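Local coordinates for protein-arginine-phosphatase (Bacillus subtilis subsp. subtilis, PDB 4KK3) that removes phosphate from phosphoarginine residues of many proteins, counteracting the arginine kinase McsB, and can thereby restore DNA binding by the repressor CtsR, at residues G38-P43 with K88-S93. Numbering follows the deposited sequence.
Sequences GVFASP and KQIIAS
Val39 faces Ile90 and Ile91 of helix 85-94 with its CB and both methyls. The CG2 branch of Ile90 comes up against the valine fork, 3.8 Å from Val39 CB, and the two side chains run nearly perpendicular to one another. Val39 CG1 also presses against Ile91 CD1 at 3.4 Å, tighter than normal for two methyl carbons. Ile91 gets there through its long branch: with CG1 anti to its carbonyl carbon (chi1 -57°) and chi2 at -53°, the chain delivers CD1 to the valine. Phe40 adds a looser touch, its CZ lying 4.3 Å from Ile90 CG2, which approaches the ring obliquely. No hydrogen bond crosses between 38-43 and 88-93; the join is wholly apolar. In the low molecular weight phosphatase fold, it ties the loop leaving edge strand 33-38 to a helix flanking the parallel four-stranded sheet, beside the phosphate-binding loop. Val39 and Ile91 both also rest on Val6 of strand 2-7, and Ile91 reaches Val102 and Leu69 as well. Backbone hydrogen bonds of Val39 with Cys7, the nucleophile, and of Phe40 with substrate-binding Thr8 hold the loop against the active site. One turn on from Ile90, Ser93 OG donates to Ile90 O at 3.0 Å, tilted 27° from the carbonyl plane; earlier in the helix, Lys88 NZ forms a salt bridge with Glu107 OE1.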
ATOM      1  N   GLY A  38      -1.582  -1.227  -8.939  1.00 17.01           N
ATOM      2  CA  GLY A  38      -2.263   0.027  -9.209  1.00 17.31           C
ATOM      3  C   GLY A  38      -3.498  -0.188 -10.070  1.00 17.50           C
ATOM      4  O   GLY A  38      -3.505  -1.058 -10.944  1.00 21.33           O
ATOM      5  N   VAL A  39      -4.537   0.591  -9.823  1.00 17.59           N
ATOM      6  CA  VAL A  39      -5.747   0.463 -10.639  1.00 18.72           C
ATOM      7  C   VAL A  39      -5.581   1.025 -12.052  1.00 21.22           C
ATOM      8  O   VAL A  39      -6.290   0.612 -12.972  1.00 25.19           O
ATOM      9  CB  VAL A  39      -6.986   1.075  -9.949  1.00 20.83           C
ATOM     10  CG1 VAL A  39      -7.279   0.326  -8.688  1.00 22.37           C
ATOM     11  CG2 VAL A  39      -6.767   2.540  -9.630  1.00 25.04           C
ATOM     12  N   PHE A  40      -4.656   1.963 -12.228  1.00 20.41           N
ATOM     13  CA  PHE A  40      -4.366   2.482 -13.568  1.00 23.25           C
ATOM     14  C   PHE A  40      -2.864   2.488 -13.803  1.00 25.79           C
ATOM     15  O   PHE A  40      -2.282   3.499 -14.188  1.00 32.30           O
ATOM     16  CB  PHE A  40      -4.965   3.883 -13.774  1.00 28.15           C
ATOM     17  CG  PHE A  40      -6.469   3.897 -13.773  1.00 26.24           C
ATOM     18  CD1 PHE A  40      -7.176   3.162 -14.707  1.00 31.77           C
ATOM     19  CD2 PHE A  40      -7.174   4.637 -12.836  1.00 24.38           C
ATOM     20  CE1 PHE A  40      -8.564   3.157 -14.704  1.00 34.62           C
ATOM     21  CE2 PHE A  40      -8.559   4.633 -12.821  1.00 27.78           C
ATOM     22  CZ  PHE A  40      -9.255   3.892 -13.755  1.00 32.55           C
ATOM     23  N   ALA A  41      -2.245   1.340 -13.555  1.00 21.18           N
ATOM     24  CA  ALA A  41      -0.793   1.220 -13.612  1.00 20.97           C
ATOM     25  C   ALA A  41      -0.362   0.634 -14.948  1.00 36.83           C
ATOM     26  O   ALA A  41      -1.120  -0.086 -15.589  1.00 43.28           O
ATOM     27  CB  ALA A  41      -0.317   0.331 -12.488  1.00 22.45           C
ATOM     28  N   SER A  42       0.860   0.951 -15.366  1.00 42.08           N
ATOM     29  CA  SER A  42       1.495   0.242 -16.469  1.00 51.60           C
ATOM     30  C   SER A  42       2.411  -0.805 -15.849  1.00 53.33           C
ATOM     31  O   SER A  42       2.786  -0.679 -14.693  1.00 44.47           O
ATOM     32  CB  SER A  42       2.324   1.201 -17.318  1.00 54.33           C
ATOM     33  OG  SER A  42       1.610   2.394 -17.584  1.00 57.87           O
ATOM     34  N   PRO A  43       2.737  -1.870 -16.590  1.00 63.07           N
ATOM     35  CA  PRO A  43       3.838  -2.705 -16.096  1.00 65.85           C
ATOM     36  C   PRO A  43       5.183  -2.132 -16.547  1.00 63.60           C
ATOM     37  O   PRO A  43       5.206  -1.245 -17.401  1.00 56.17           O
ATOM     38  CB  PRO A  43       3.573  -4.070 -16.745  1.00 69.31           C
ATOM     39  CG  PRO A  43       2.140  -4.016 -17.212  1.00 69.07           C
ATOM     40  CD  PRO A  43       1.902  -2.581 -17.569  1.00 67.16           C
ATOM     41  N   LYS A  88     -11.269   2.077  -3.696  1.00 20.63           N
ATOM     42  CA  LYS A  88     -12.219   0.998  -3.378  1.00 26.82           C
ATOM     43  C   LYS A  88     -13.313   0.872  -4.418  1.00 26.09           C
ATOM     44  O   LYS A  88     -13.715  -0.232  -4.791  1.00 25.91           O
ATOM     45  CB  LYS A  88     -12.885   1.235  -2.023  1.00 29.12           C
ATOM     46  CG  LYS A  88     -11.960   1.041  -0.850  1.00 27.06           C
ATOM     47  CD  LYS A  88     -12.639   1.299   0.491  1.00 28.84           C
ATOM     48  CE  LYS A  88     -13.996   0.641   0.617  1.00 37.32           C
ATOM     49  NZ  LYS A  88     -14.563   0.899   1.973  1.00 34.42           N
ATOM     50  N   GLN A  89     -13.790   2.021  -4.878  1.00 23.17           N
ATOM     51  CA  GLN A  89     -14.849   2.101  -5.876  1.00 31.36           C
ATOM     52  C   GLN A  89     -14.407   1.548  -7.214  1.00 28.20           C
ATOM     53  O   GLN A  89     -15.156   0.830  -7.888  1.00 23.70           O
ATOM     54  CB  GLN A  89     -15.293   3.553  -6.048  1.00 33.11           C
ATOM     55  CG  GLN A  89     -15.992   4.114  -4.839  1.00 39.09           C
ATOM     56  CD  GLN A  89     -17.162   3.245  -4.417  1.00 47.89           C
ATOM     57  OE1 GLN A  89     -17.912   2.735  -5.253  1.00 49.73           O
ATOM     58  NE2 GLN A  89     -17.306   3.043  -3.116  1.00 50.34           N
ATOM     59  N   ILE A  90     -13.198   1.909  -7.619  1.00 23.56           N
ATOM     60  CA  ILE A  90     -12.658   1.394  -8.857  1.00 21.06           C
ATOM     61  C   ILE A  90     -12.448  -0.108  -8.757  1.00 21.15           C
ATOM     62  O   ILE A  90     -12.725  -0.830  -9.711  1.00 26.71           O
ATOM     63  CB  ILE A  90     -11.319   2.077  -9.212  1.00 21.43           C
ATOM     64  CG1 ILE A  90     -11.521   3.584  -9.365  1.00 31.33           C
ATOM     65  CG2 ILE A  90     -10.723   1.484 -10.495  1.00 22.24           C
ATOM     66  CD1 ILE A  90     -12.465   3.960 -10.474  1.00 41.55           C
ATOM     67  N   ILE A  91     -11.912  -0.568  -7.618  1.00 19.58           N
ATOM     68  CA  ILE A  91     -11.691  -1.995  -7.400  1.00 20.86           C
ATOM     69  C   ILE A  91     -13.007  -2.747  -7.617  1.00 23.62           C
ATOM     70  O   ILE A  91     -13.048  -3.778  -8.285  1.00 26.08           O
ATOM     71  CB  ILE A  91     -11.234  -2.311  -5.955  1.00 25.66           C
ATOM     72  CG1 ILE A  91      -9.966  -1.559  -5.591  1.00 34.30           C
ATOM     73  CG2 ILE A  91     -10.968  -3.784  -5.793  1.00 28.90           C
ATOM     74  CD1 ILE A  91      -8.924  -1.749  -6.525  1.00 35.63           C
ATOM     75  N   ALA A  92     -14.077  -2.209  -7.052  1.00 29.28           N
ATOM     76  CA  ALA A  92     -15.405  -2.828  -7.170  1.00 30.79           C
ATOM     77  C   ALA A  92     -15.979  -2.832  -8.591  1.00 34.07           C
ATOM     78  O   ALA A  92     -16.744  -3.728  -8.954  1.00 36.67           O
ATOM     79  CB  ALA A  92     -16.389  -2.169  -6.204  1.00 30.02           C
ATOM     80  N   SER A  93     -15.623  -1.838  -9.395  1.00 35.57           N
ATOM     81  CA  SER A  93     -16.193  -1.724 -10.737  1.00 37.40           C
ATOM     82  C   SER A  93     -15.427  -2.555 -11.760  1.00 39.80           C
ATOM     83  O   SER A  93     -15.989  -2.990 -12.764  1.00 42.41           O
ATOM     84  CB  SER A  93     -16.257  -0.261 -11.183  1.00 39.19           C
ATOM     85  OG  SER A  93     -14.958   0.281 -11.376  1.00 42.16           O
TER